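Local coordinates for erythrocyte membrane protein 1 (Plasmodium falciparum, PDB 2XU0) that probably binds host cell-surface receptors as part of a PfEMP1 adhesin, this piece being its N-terminal segment and first Duffy-binding-like domain, a rosetting domain, at residues T14-N28 and D277-F289. The protein carries 10 engineered substitutions. Numbering follows the deposited sequence.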
loop_
_atom_site.group_PDB
_atom_site.type_symbol
_atom_site.label_atom_id
_atom_site.label_comp_id
_atom_site.label_asym_id
_atom_site.label_seq_id
_atom_site.Cartn_x
_atom_site.Cartn_y
_atom_site.Cartn_z
ATOM N N THR A 14 14.569 -7.333 5.459
ATOM C CA THR A 14 13.458 -8.127 5.966
ATOM C C THR A 14 13.548 -8.352 7.479
ATOM O O THR A 14 12.597 -8.070 8.196
ATOM C CB THR A 14 13.363 -9.467 5.231
ATOM O OG1 THR A 14 13.393 -9.241 3.834
ATOM C CG2 THR A 14 12.090 -10.199 5.557
ATOM N N LEU A 15 14.688 -8.858 7.952
ATOM C CA LEU A 15 14.909 -9.202 9.351
ATOM C C LEU A 15 15.066 -8.002 10.250
ATOM O O LEU A 15 14.765 -8.096 11.444
ATOM C CB LEU A 15 16.167 -10.075 9.448
ATOM C CG LEU A 15 16.079 -11.611 9.353
ATOM C CD1 LEU A 15 14.834 -12.131 8.657
ATOM C CD2 LEU A 15 17.342 -12.173 8.754
ATOM N N SER A 16 15.615 -6.906 9.709
ATOM C CA SER A 16 15.855 -5.711 10.493
ATOM C C SER A 16 14.664 -4.757 10.594
ATOM O O SER A 16 14.703 -3.843 11.413
ATOM C CB SER A 16 17.135 -5.010 10.046
ATOM O OG SER A 16 16.977 -4.395 8.777
ATOM N N GLU A 17 13.578 -4.994 9.815
ATOM C CA GLU A 17 12.377 -4.161 9.870
ATOM C C GLU A 17 11.886 -4.081 11.327
ATOM O O GLU A 17 11.714 -5.117 11.977
ATOM C CB GLU A 17 11.262 -4.728 8.967
ATOM C CG GLU A 17 9.953 -3.940 9.073
ATOM C CD GLU A 17 8.778 -4.384 8.218
ATOM O OE1 GLU A 17 8.992 -5.149 7.248
ATOM O OE2 GLU A 17 7.639 -3.949 8.510
ATOM N N SER A 18 11.653 -2.845 11.829
ATOM C CA SER A 18 11.176 -2.587 13.195
ATOM C C SER A 18 9.899 -3.337 13.569
ATOM O O SER A 18 8.911 -3.335 12.814
ATOM C CB SER A 18 10.941 -1.096 13.403
ATOM O OG SER A 18 10.524 -0.833 14.735
ATOM N N HIS A 19 9.874 -3.902 14.794
ATOM C CA HIS A 19 8.667 -4.582 15.292
ATOM C C HIS A 19 7.584 -3.497 15.530
ATOM O O HIS A 19 6.423 -3.822 15.724
ATOM C CB HIS A 19 9.003 -5.346 16.601
ATOM C CG HIS A 19 9.196 -4.438 17.782
ATOM N ND1 HIS A 19 10.343 -3.650 17.920
ATOM C CD2 HIS A 19 8.359 -4.183 18.815
ATOM C CE1 HIS A 19 10.174 -2.974 19.045
ATOM N NE2 HIS A 19 8.989 -3.255 19.615
ATOM N N LYS A 20 7.990 -2.210 15.507
ATOM C CA LYS A 20 7.093 -1.058 15.644
ATOM C C LYS A 20 6.845 -0.330 14.314
ATOM O O LYS A 20 6.436 0.834 14.318
ATOM C CB LYS A 20 7.562 -0.109 16.767
ATOM C CG LYS A 20 7.247 -0.606 18.171
ATOM C CD LYS A 20 7.815 0.350 19.195
ATOM C CE LYS A 20 7.634 -0.130 20.616
ATOM N NZ LYS A 20 8.522 0.605 21.557
ATOM N N SER A 21 7.034 -1.023 13.164
ATOM C CA SER A 21 6.695 -0.456 11.847
ATOM C C SER A 21 5.174 -0.478 11.803
ATOM O O SER A 21 4.562 -1.307 12.512
ATOM C CB SER A 21 7.255 -1.330 10.716
ATOM O OG SER A 21 6.556 -2.563 10.604
ATOM N N ALA A 22 4.548 0.434 11.024
ATOM C CA ALA A 22 3.081 0.471 10.938
ATOM C C ALA A 22 2.539 -0.831 10.464
ATOM O O ALA A 22 1.546 -1.262 11.003
ATOM C CB ALA A 22 2.601 1.617 10.022
ATOM N N ARG A 23 3.181 -1.479 9.443
ATOM C CA ARG A 23 2.747 -2.781 8.959
ATOM C C ARG A 23 2.680 -3.804 10.091
ATOM O O ARG A 23 1.678 -4.489 10.211
ATOM C CB ARG A 23 3.621 -3.297 7.782
ATOM C CG ARG A 23 3.041 -4.608 7.170
ATOM C CD ARG A 23 3.844 -5.148 5.976
ATOM N NE ARG A 23 5.211 -5.535 6.341
ATOM C CZ ARG A 23 5.549 -6.720 6.854
ATOM N NH1 ARG A 23 4.625 -7.647 7.076
ATOM N NH2 ARG A 23 6.808 -6.973 7.179
ATOM N N ASN A 24 3.732 -3.926 10.894
ATOM C CA ASN A 24 3.761 -4.865 12.010
ATOM C C ASN A 24 2.723 -4.552 13.068
ATOM O O ASN A 24 2.013 -5.457 13.519
ATOM C CB ASN A 24 5.205 -4.972 12.629
ATOM C CG ASN A 24 6.088 -5.858 11.818
ATOM O OD1 ASN A 24 5.618 -6.824 11.229
ATOM N ND2 ASN A 24 7.372 -5.540 11.732
ATOM N N VAL A 25 2.598 -3.271 13.443
ATOM C CA VAL A 25 1.608 -2.877 14.462
ATOM C C VAL A 25 0.171 -3.128 13.951
ATOM O O VAL A 25 -0.638 -3.669 14.685
ATOM C CB VAL A 25 1.848 -1.424 14.951
ATOM C CG1 VAL A 25 0.660 -0.873 15.744
ATOM C CG2 VAL A 25 3.147 -1.337 15.767
ATOM N N LEU A 26 -0.113 -2.809 12.681
ATOM C CA LEU A 26 -1.468 -2.986 12.145
ATOM C C LEU A 26 -1.808 -4.457 12.006
ATOM O O LEU A 26 -2.939 -4.838 12.303
ATOM C CB LEU A 26 -1.677 -2.217 10.805
ATOM C CG LEU A 26 -1.454 -0.684 10.808
ATOM C CD1 LEU A 26 -1.286 -0.143 9.377
ATOM C CD2 LEU A 26 -2.551 0.044 11.522
ATOM N N GLU A 27 -0.847 -5.280 11.541
ATOM C CA GLU A 27 -0.993 -6.739 11.400
ATOM C C GLU A 27 -1.316 -7.359 12.782
ATOM O O GLU A 27 -2.160 -8.268 12.898
ATOM C CB GLU A 27 0.321 -7.357 10.893
ATOM C CG GLU A 27 0.489 -7.341 9.385
ATOM C CD GLU A 27 -0.210 -8.465 8.663
ATOM O OE1 GLU A 27 -1.110 -9.098 9.256
ATOM O OE2 GLU A 27 0.093 -8.664 7.470
ATOM N N ASN A 28 -0.675 -6.845 13.813
ATOM C CA ASN A 28 -0.935 -7.337 15.158
ATOM C C ASN A 28 -2.337 -7.019 15.651
ATOM O O ASN A 28 -2.952 -7.857 16.312
ATOM C CB ASN A 28 0.150 -6.977 16.128
ATOM C CG ASN A 28 1.376 -7.833 15.939
ATOM O OD1 ASN A 28 1.316 -9.062 16.004
ATOM N ND2 ASN A 28 2.503 -7.211 15.659
ATOM N N ASP A 277 8.826 -15.275 1.023
ATOM C CA ASP A 277 7.971 -15.620 2.158
ATOM C C ASP A 277 7.488 -14.360 2.847
ATOM O O ASP A 277 8.167 -13.331 2.779
ATOM C CB ASP A 277 8.723 -16.532 3.162
ATOM C CG ASP A 277 8.907 -17.941 2.636
ATOM O OD1 ASP A 277 7.947 -18.742 2.735
ATOM O OD2 ASP A 277 9.958 -18.203 2.009
ATOM N N TYR A 278 6.318 -14.428 3.493
ATOM C CA TYR A 278 5.802 -13.259 4.217
ATOM C C TYR A 278 6.398 -13.237 5.620
ATOM O O TYR A 278 6.371 -14.254 6.321
ATOM C CB TYR A 278 4.267 -13.295 4.299
ATOM C CG TYR A 278 3.664 -11.990 4.786
ATOM C CD1 TYR A 278 3.695 -10.848 3.992
ATOM C CD2 TYR A 278 3.058 -11.901 6.034
ATOM C CE1 TYR A 278 3.167 -9.642 4.439
ATOM C CE2 TYR A 278 2.472 -10.709 6.470
ATOM C CZ TYR A 278 2.529 -9.582 5.662
ATOM O OH TYR A 278 2.058 -8.365 6.084
ATOM N N PHE A 279 6.920 -12.089 6.032
ATOM C CA PHE A 279 7.483 -11.972 7.367
ATOM C C PHE A 279 6.800 -10.855 8.118
ATOM O O PHE A 279 6.585 -9.771 7.563
ATOM C CB PHE A 279 8.998 -11.671 7.318
ATOM C CG PHE A 279 9.886 -12.712 6.682
ATOM C CD1 PHE A 279 10.677 -13.544 7.464
ATOM C CD2 PHE A 279 9.987 -12.814 5.297
ATOM C CE1 PHE A 279 11.550 -14.462 6.870
ATOM C CE2 PHE A 279 10.846 -13.749 4.704
ATOM C CZ PHE A 279 11.617 -14.572 5.497
ATOM N N ARG A 280 6.525 -11.088 9.401
ATOM C CA ARG A 280 5.949 -10.087 10.305
ATOM C C ARG A 280 6.411 -10.368 11.722
ATOM O O ARG A 280 6.806 -11.502 12.015
ATOM C CB ARG A 280 4.408 -9.999 10.198
ATOM C CG ARG A 280 3.678 -11.335 10.250
ATOM C CD ARG A 280 2.225 -11.169 10.625
ATOM N NE ARG A 280 2.125 -10.783 12.025
ATOM C CZ ARG A 280 1.919 -11.629 13.024
ATOM N NH1 ARG A 280 1.702 -12.917 12.779
ATOM N NH2 ARG A 280 1.890 -11.192 14.270
ATOM N N LYS A 281 6.434 -9.335 12.578
ATOM C CA LYS A 281 6.882 -9.458 13.962
ATOM C C LYS A 281 5.776 -9.184 14.935
ATOM O O LYS A 281 4.909 -8.362 14.663
ATOM C CB LYS A 281 8.055 -8.513 14.273
ATOM C CG LYS A 281 9.309 -8.864 13.494
ATOM C CD LYS A 281 10.455 -7.978 13.862
ATOM C CE LYS A 281 11.634 -8.277 12.966
ATOM N NZ LYS A 281 12.739 -7.323 13.214
ATOM N N GLY A 282 5.819 -9.875 16.068
ATOM C CA GLY A 282 4.904 -9.635 17.170
ATOM C C GLY A 282 5.375 -8.434 17.955
ATOM O O GLY A 282 6.487 -7.939 17.753
ATOM N N SER A 283 4.552 -7.992 18.895
ATOM C CA SER A 283 4.829 -6.863 19.779
ATOM C C SER A 283 6.081 -7.094 20.631
ATOM O O SER A 283 6.719 -6.134 21.049
ATOM C CB SER A 283 3.630 -6.621 20.684
ATOM O OG SER A 283 2.454 -6.506 19.900
ATOM N N ASP A 284 6.435 -8.370 20.876
ATOM C CA ASP A 284 7.616 -8.732 21.651
ATOM C C ASP A 284 8.854 -8.953 20.758
ATOM O O ASP A 284 9.942 -9.230 21.269
ATOM C CB ASP A 284 7.304 -9.958 22.543
ATOM C CG ASP A 284 6.854 -11.232 21.832
ATOM O OD1 ASP A 284 6.596 -11.178 20.608
ATOM O OD2 ASP A 284 6.707 -12.274 22.515
ATOM N N GLY A 285 8.695 -8.757 19.446
ATOM C CA GLY A 285 9.787 -8.944 18.495
ATOM C C GLY A 285 9.884 -10.338 17.904
ATOM O O GLY A 285 10.663 -10.550 16.978
ATOM N N THR A 286 9.058 -11.285 18.378
ATOM C CA THR A 286 8.999 -12.660 17.859
ATOM C C THR A 286 8.727 -12.608 16.354
ATOM O O THR A 286 7.834 -11.882 15.921
ATOM C CB THR A 286 7.949 -13.481 18.621
ATOM O OG1 THR A 286 8.344 -13.521 19.993
ATOM C CG2 THR A 286 7.813 -14.908 18.103
ATOM N N LEU A 287 9.525 -13.351 15.568
ATOM C CA LEU A 287 9.409 -13.432 14.105
ATOM C C LEU A 287 8.371 -14.473 13.675
ATOM O O LEU A 287 8.439 -15.622 14.121
ATOM C CB LEU A 287 10.787 -13.752 13.518
ATOM C CG LEU A 287 11.007 -13.592 12.013
ATOM C CD1 LEU A 287 10.887 -12.080 11.552
ATOM C CD2 LEU A 287 12.385 -14.112 11.648
ATOM N N HIS A 288 7.395 -14.054 12.832
ATOM C CA HIS A 288 6.351 -14.908 12.243
ATOM C C HIS A 288 6.568 -14.921 10.721
ATOM O O HIS A 288 6.992 -13.913 10.137
ATOM C CB HIS A 288 4.960 -14.455 12.634
ATOM C CG HIS A 288 4.771 -14.365 14.124
ATOM N ND1 HIS A 288 4.636 -15.501 14.910
ATOM C CD2 HIS A 288 4.672 -13.272 14.922
ATOM C CE1 HIS A 288 4.461 -15.066 16.147
ATOM N NE2 HIS A 288 4.478 -13.732 16.205
ATOM N N PHE A 289 6.429 -16.093 10.103
ATOM C CA PHE A 289 6.790 -16.236 8.691
ATOM C C PHE A 289 6.126 -17.408 8.045
ATOM O O PHE A 289 5.870 -18.391 8.721
ATOM C CB PHE A 289 8.330 -16.442 8.559
ATOM C CG PHE A 289 8.902 -17.462 9.536
ATOM C CD1 PHE A 289 9.143 -18.777 9.138
ATOM C CD2 PHE A 289 9.192 -17.105 10.855
ATOM C CE1 PHE A 289 9.673 -19.710 10.035
ATOM C CE2 PHE A 289 9.685 -18.047 11.763
ATOM C CZ PHE A 289 9.925 -19.341 11.347
HETATM O O HOH W 1 4.598 -5.542 16.266
HETATM O O HOH W 2 2.781 -8.252 13.012
#
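Helix 22-28 crosses strand 279-281 at 77°, their axes 7.8 Å apart, while the CA atoms of H19 and K281 come within 5.4 Å. The strand pairs antiparallel with 287-289, the two joined by a type I turn from G282 to G285, forming a β-hairpin of the Duffy-binding-like fold against which the N-terminal segment of PfEMP1 packs. R23, CG anti to its backbone nitrogen (chi1 -173°) and the chain bent at chi3, grips F279 O end-on: NH1 at 2.9 Å and NH2 at 2.8 Å arrive from opposite faces of the carbonyl plane. On the same guanidinium, NH2 also bridges to E17 OE1, which fixes its rotation. Y278 OH points to E27 OE2 at a doubtfully short distance, OE2 also being bonded to T304 OG1. N24 OD1 accepts K281 N at 3.0 Å, the donor well above its carbonyl plane, and ND2 holds S18 O. N28 uses both ends of its amide: OD1 receives R280 NH2, and ND2 donates to K281 O, on an in-plane lone pair. Water 2 links N24 O, R280 NE and K281 O. At the end of the hairpin away from the turn, T14 CG2 sits over one face of the F279 ring, 3.7 Å from its centroid. The extended K281 chain runs past H19 CB and ends with NZ bound to two backbone oxygens, L15 O at 2.8 Å and E17 O at 2.7 Å.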